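Local coordinates for protein acyltransferase (Actinoplanes teichomyceticus, PDB 4Q38) that transfers long aliphatic acyl chains from acyl-CoA to the glucosamine of teicoplanin-type glycopeptide antibiotics, at residues P135-R138 and R139-E143; W178-T181 and Y182-R185. All coordinates share one frame; numbering follows the deposited sequence.

Contact 1: P135-R138 and R139-E143; sequences PAVR and RFHAE
Arg139 reaches back along its own helix over Pro135 and Ala136, four and three places before it. Its CB faces the carbonyl oxygens of both, and CG lies 3.3 Å from Pro135 O, the same oxygen that accepts the backbone bond from Arg139 N at 3.0 Å. The chain then bends at its third torsion (-67°), which brings the guanidinium flat over the preceding turn: Pro135 O and Ala136 CA lie beneath one face, offset toward the rim. At the tip, NH1 meets Pro135 CB at 3.6 Å and NH2 lies 3.6 Å from Ala136 CA, so the arginine end rests on both a carbonyl oxygen and aliphatic carbon.

Arg138 and His141 make the polar side-chain pair. Two successive bends in Arg138 bring NH1 to His141 ND1 at 3.2 Å; ND1 lies close to the guanidinium plane and NH1 close to the ring plane, although the two planes are 54° apart. ND1 as acceptor is consistent with no proton on that nitrogen. Val137 O lies under one face of the imidazole, and Val137 CG2 approaches the same face at His141 NE2, 3.6 Å away.

Arg138 NH2 forms a salt bridge with Asp148, while Trp152 makes a cation-pi contact. The last turns of helix 125-143 are thereby tied to helix 148-155, and His141 meets Tyr189 of strand 188-191.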
loop_
_atom_site.group_PDB
_atom_site.type_symbol
_atom_site.label_atom_id
_atom_site.label_comp_id
_atom_site.label_asym_id
_atom_site.label_seq_id
_atom_site.Cartn_x
_atom_site.Cartn_y
_atom_site.Cartn_z
ATOM N N PRO A 135 -10.725 -13.188 -4.841
ATOM C CA PRO A 135 -10.721 -14.545 -5.403
ATOM C C PRO A 135 -9.630 -14.741 -6.458
ATOM O O PRO A 135 -8.927 -15.752 -6.428
ATOM C CB PRO A 135 -12.115 -14.679 -6.032
ATOM C CG PRO A 135 -12.973 -13.719 -5.267
ATOM C CD PRO A 135 -12.054 -12.554 -4.957
ATOM N N ALA A 136 -9.472 -13.775 -7.360
ATOM C CA ALA A 136 -8.416 -13.843 -8.373
ATOM C C ALA A 136 -7.004 -13.958 -7.766
ATOM O O ALA A 136 -6.219 -14.830 -8.159
ATOM C CB ALA A 136 -8.492 -12.637 -9.300
ATOM N N VAL A 137 -6.671 -13.094 -6.809
ATOM C CA VAL A 137 -5.310 -13.154 -6.244
ATOM C C VAL A 137 -5.113 -14.427 -5.422
ATOM O O VAL A 137 -4.027 -14.999 -5.427
ATOM C CB VAL A 137 -4.888 -11.864 -5.483
ATOM C CG1 VAL A 137 -5.666 -11.690 -4.172
ATOM C CG2 VAL A 137 -3.379 -11.861 -5.237
ATOM N N ARG A 138 -6.161 -14.890 -4.740
ATOM C CA ARG A 138 -6.069 -16.134 -3.970
ATOM C C ARG A 138 -5.831 -17.342 -4.892
ATOM O O ARG A 138 -5.113 -18.279 -4.521
ATOM C CB ARG A 138 -7.315 -16.354 -3.089
ATOM C CG ARG A 138 -7.437 -15.414 -1.889
ATOM C CD ARG A 138 -6.328 -15.637 -0.872
ATOM N NE ARG A 138 -6.409 -16.957 -0.236
ATOM C CZ ARG A 138 -5.359 -17.729 0.045
ATOM N NH1 ARG A 138 -4.114 -17.347 -0.265
ATOM N NH2 ARG A 138 -5.553 -18.906 0.627
ATOM N N ARG A 139 -6.420 -17.311 -6.088
ATOM C CA ARG A 139 -6.166 -18.357 -7.093
ATOM C C ARG A 139 -4.711 -18.314 -7.547
ATOM O O ARG A 139 -4.077 -19.355 -7.709
ATOM C CB ARG A 139 -7.097 -18.223 -8.300
ATOM C CG ARG A 139 -8.543 -18.610 -8.017
ATOM C CD ARG A 139 -9.348 -18.803 -9.297
ATOM N NE ARG A 139 -9.548 -17.560 -10.057
ATOM C CZ ARG A 139 -10.514 -16.667 -9.824
ATOM N NH1 ARG A 139 -11.384 -16.846 -8.834
ATOM N NH2 ARG A 139 -10.608 -15.580 -10.577
ATOM N N PHE A 140 -4.188 -17.104 -7.742
ATOM C CA PHE A 140 -2.779 -16.922 -8.087
ATOM C C PHE A 140 -1.861 -17.452 -6.982
ATOM O O PHE A 140 -0.907 -18.178 -7.282
ATOM C CB PHE A 140 -2.465 -15.456 -8.434
ATOM C CG PHE A 140 -1.040 -15.226 -8.867
ATOM C CD1 PHE A 140 -0.590 -15.670 -10.116
ATOM C CD2 PHE A 140 -0.147 -14.555 -8.033
ATOM C CE1 PHE A 140 0.727 -15.453 -10.515
ATOM C CE2 PHE A 140 1.167 -14.331 -8.428
ATOM C CZ PHE A 140 1.604 -14.785 -9.670
ATOM N N HIS A 141 -2.151 -17.101 -5.719
ATOM C CA HIS A 141 -1.420 -17.659 -4.563
ATOM C C HIS A 141 -1.371 -19.171 -4.597
ATOM O O HIS A 141 -0.306 -19.789 -4.404
ATOM C CB HIS A 141 -2.034 -17.212 -3.221
ATOM C CG HIS A 141 -1.868 -15.736 -2.915
ATOM N ND1 HIS A 141 -2.626 -15.100 -1.996
ATOM C CD2 HIS A 141 -1.011 -14.771 -3.455
ATOM C CE1 HIS A 141 -2.263 -13.801 -1.930
ATOM N NE2 HIS A 141 -1.279 -13.596 -2.830
ATOM N N ALA A 142 -2.528 -19.781 -4.834
ATOM C CA ALA A 142 -2.629 -21.245 -4.931
ATOM C C ALA A 142 -1.777 -21.820 -6.068
ATOM O O ALA A 142 -1.071 -22.816 -5.883
ATOM C CB ALA A 142 -4.086 -21.670 -5.082
ATOM N N GLU A 143 -1.848 -21.194 -7.242
ATOM C CA GLU A 143 -1.070 -21.633 -8.407
ATOM C C GLU A 143 0.438 -21.560 -8.143
ATOM O O GLU A 143 1.205 -22.398 -8.626
ATOM C CB GLU A 143 -1.436 -20.804 -9.644
ATOM C CG GLU A 143 -2.835 -21.070 -10.185
ATOM C CD GLU A 143 -3.339 -19.972 -11.112
ATOM O OE1 GLU A 143 -4.487 -20.088 -11.599
ATOM O OE2 GLU A 143 -2.600 -18.990 -11.350
#

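Contact 2: W178-T181 and Y182-R185; sequences WWTT and YHLR. With TEC (2-amino-6-O-decanoyl-2-deoxy-beta-D-glucopyranose), chain E.
Trp179 O and Thr180 O accept the backbone bonds of the last turns of helix 177-184 in two different ways. Tyr182 N reaches Trp179 O at 3.0 Å, three residues on and from well above the carbonyl plane, whereas Leu184 N reaches Thr180 O at 2.9 Å, four residues on and nearly straight. Beyond them the Arg185 N bond to Thr181 O is weak, and the arginine side chain reinforces that end: NE binds Thr181 O at 2.9 Å and NH2 binds Thr181 OG1 at 3.1 Å, a side-on, two-atom grip. Thr181 OG1 donates to Trp178 O at 2.7 Å, so the hydroxyl both donates and accepts.

Trp179, Tyr182 and His183 form an aromatic cluster. With CG anti to the backbone N (chi1 -179°), the Trp179 indole stands between His183 and the sugar. His183 presents its CE1 edge to one face, the rings making an edge-to-face pair with planes at 90°; O3 of the bound decanoyl glucosamine lies over the opposite face, 3.2 Å from Trp179 NE1. Tyr182 meets the six-membered ring obliquely, planes 39° apart, with Trp179 CZ3 over the centre of the tyrosine ring. Trp178 turns its indole edge to O1 of the same sugar, so two neighbouring tryptophans line this pocket.

His183 ND1 hydrogen-bonds weakly to Trp179 O in the imidazole plane, and NE2 is hydrogen-bonded to Gln157 NE2, as Arg185 NH1 is to Ala106 O. Leu188 of strand 188-191 packs on the cluster, while Phe130 of helix 125-143 packs against Thr180 and Leu184.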
loop_
_atom_site.group_PDB
_atom_site.type_symbol
_atom_site.label_atom_id
_atom_site.label_comp_id
_atom_site.label_asym_id
_atom_site.label_seq_id
_atom_site.Cartn_x
_atom_site.Cartn_y
_atom_site.Cartn_z
ATOM N N TRP A 178 -3.254 2.641 -5.048
ATOM C CA TRP A 178 -2.046 2.396 -5.846
ATOM C C TRP A 178 -1.218 1.318 -5.194
ATOM O O TRP A 178 -0.678 0.448 -5.872
ATOM C CB TRP A 178 -1.229 3.675 -6.068
ATOM C CG TRP A 178 -0.448 4.143 -4.868
ATOM C CD1 TRP A 178 -0.839 5.072 -3.899
ATOM C CD2 TRP A 178 0.899 3.707 -4.458
ATOM N NE1 TRP A 178 0.152 5.237 -2.954
ATOM C CE2 TRP A 178 1.220 4.451 -3.235
ATOM C CE3 TRP A 178 1.841 2.812 -4.976
ATOM C CZ2 TRP A 178 2.428 4.285 -2.569
ATOM C CZ3 TRP A 178 3.061 2.657 -4.301
ATOM C CH2 TRP A 178 3.343 3.375 -3.123
ATOM N N TRP A 179 -1.149 1.359 -3.865
ATOM C CA TRP A 179 -0.348 0.409 -3.090
ATOM C C TRP A 179 -0.970 -0.962 -3.031
ATOM O O TRP A 179 -0.264 -1.966 -3.159
ATOM C CB TRP A 179 -0.054 0.962 -1.699
ATOM C CG TRP A 179 0.783 0.064 -0.829
ATOM C CD1 TRP A 179 0.463 -0.435 0.431
ATOM C CD2 TRP A 179 2.116 -0.471 -1.124
ATOM N NE1 TRP A 179 1.471 -1.224 0.917
ATOM C CE2 TRP A 179 2.494 -1.286 0.037
ATOM C CE3 TRP A 179 3.001 -0.366 -2.199
ATOM C CZ2 TRP A 179 3.714 -1.956 0.104
ATOM C CZ3 TRP A 179 4.228 -1.051 -2.120
ATOM C CH2 TRP A 179 4.571 -1.825 -0.994
ATOM N N THR A 180 -2.291 -1.032 -2.860
ATOM C CA THR A 180 -2.956 -2.349 -2.846
ATOM C C THR A 180 -2.906 -3.085 -4.194
ATOM O O THR A 180 -3.173 -4.278 -4.223
ATOM C CB THR A 180 -4.412 -2.310 -2.315
ATOM O OG1 THR A 180 -5.133 -1.302 -3.007
ATOM C CG2 THR A 180 -4.443 -2.002 -0.799
ATOM N N THR A 181 -2.530 -2.410 -5.290
ATOM C CA THR A 181 -2.323 -3.133 -6.557
ATOM C C THR A 181 -1.183 -4.136 -6.431
ATOM O O THR A 181 -1.145 -5.111 -7.171
ATOM C CB THR A 181 -2.017 -2.230 -7.798
ATOM O OG1 THR A 181 -0.752 -1.569 -7.645
ATOM C CG2 THR A 181 -3.117 -1.206 -8.059
ATOM N N TYR A 182 -0.246 -3.878 -5.513
ATOM C CA TYR A 182 0.851 -4.819 -5.269
ATOM C C TYR A 182 0.317 -6.103 -4.640
ATOM O O TYR A 182 0.614 -7.205 -5.115
ATOM C CB TYR A 182 1.925 -4.207 -4.365
ATOM C CG TYR A 182 2.864 -3.231 -5.047
ATOM C CD1 TYR A 182 2.438 -1.946 -5.401
ATOM C CD2 TYR A 182 4.201 -3.575 -5.301
ATOM C CE1 TYR A 182 3.305 -1.043 -6.014
ATOM C CE2 TYR A 182 5.074 -2.675 -5.909
ATOM C CZ TYR A 182 4.618 -1.415 -6.264
ATOM O OH TYR A 182 5.472 -0.518 -6.861
ATOM N N HIS A 183 -0.475 -5.961 -3.575
ATOM C CA HIS A 183 -1.043 -7.130 -2.913
ATOM C C HIS A 183 -1.910 -7.891 -3.876
ATOM O O HIS A 183 -1.829 -9.115 -3.955
ATOM C CB HIS A 183 -1.892 -6.739 -1.700
ATOM C CG HIS A 183 -1.250 -5.726 -0.786
ATOM N ND1 HIS A 183 -0.878 -4.505 -1.203
ATOM C CD2 HIS A 183 -0.954 -5.782 0.573
ATOM C CE1 HIS A 183 -0.360 -3.811 -0.175
ATOM N NE2 HIS A 183 -0.421 -4.586 0.920
ATOM N N LEU A 184 -2.748 -7.164 -4.614
ATOM C CA LEU A 184 -3.745 -7.772 -5.517
ATOM C C LEU A 184 -3.164 -8.397 -6.789
ATOM O O LEU A 184 -3.812 -9.231 -7.429
ATOM C CB LEU A 184 -4.833 -6.744 -5.884
ATOM C CG LEU A 184 -5.746 -6.298 -4.724
ATOM C CD1 LEU A 184 -6.685 -5.176 -5.157
ATOM C CD2 LEU A 184 -6.523 -7.459 -4.148
ATOM N N ARG A 185 -1.950 -8.003 -7.154
ATOM C CA ARG A 185 -1.270 -8.668 -8.262
ATOM C C ARG A 185 -0.401 -9.830 -7.808
ATOM O O ARG A 185 0.261 -10.464 -8.621
ATOM C CB ARG A 185 -0.440 -7.670 -9.058
ATOM C CG ARG A 185 -1.273 -6.779 -9.961
ATOM C CD ARG A 185 -0.388 -5.763 -10.646
ATOM N NE ARG A 185 0.124 -4.735 -9.729
ATOM C CZ ARG A 185 1.207 -4.000 -9.963
ATOM N NH1 ARG A 185 1.954 -4.229 -11.050
ATOM N NH2 ARG A 185 1.576 -3.060 -9.096
HETATM C CAV TEC E . 15.970 0.592 9.268
HETATM C CAU TEC E . 15.029 -0.538 8.917
HETATM C CAT TEC E . 15.054 -0.887 7.452
HETATM C CAS TEC E . 15.038 0.339 6.582
HETATM C CAR TEC E . 14.480 -0.014 5.235
HETATM C CAQ TEC E . 13.129 0.595 5.141
HETATM C CAP TEC E . 12.457 0.344 3.836
HETATM C CAO TEC E . 11.010 0.628 4.059
HETATM C CAN TEC E . 10.344 1.059 2.814
HETATM C CAM TEC E . 8.846 1.084 2.966
HETATM O OAW TEC E . 8.309 0.676 3.967
HETATM O O6 TEC E . 8.216 1.713 1.958
HETATM C C6 TEC E . 7.128 1.104 1.292
HETATM C C5 TEC E . 5.806 1.884 1.499
HETATM O O5 TEC E . 5.131 2.118 0.300
HETATM C C1 TEC E . 4.249 3.191 0.733
HETATM O O1 TEC E . 3.901 4.108 -0.124
HETATM C C2 TEC E . 3.036 2.548 1.344
HETATM N N2 TEC E . 2.137 3.607 1.773
HETATM C C3 TEC E . 3.612 1.932 2.530
HETATM O O3 TEC E . 2.610 1.125 2.838
HETATM C C4 TEC E . 4.847 1.100 2.305
HETATM O O4 TEC E . 5.423 0.912 3.454
#

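How the contacts relate
Contacts 1 and 2 lie in series along the chain, 14 Å apart between centres, yet their helices meet directly. Val137 of contact 1 is the evidence: its CG2 packs at 3.4 Å on His183 O, and its CB at 3.4 Å on Leu184 O. Phe140 CE2 adds a looser approach, 4.0 Å from Arg185 O. Contact 2 is the one that reaches the ligand, and its Trp179 side chain is about 8 Å from the bound coenzyme A. Contact 1 stands behind it: the Phe140 side chain is about 12 Å from that of Ser197, which binds N-acetyl-D-glucosamine in another structure of this protein, against about 4 Å for Tyr182.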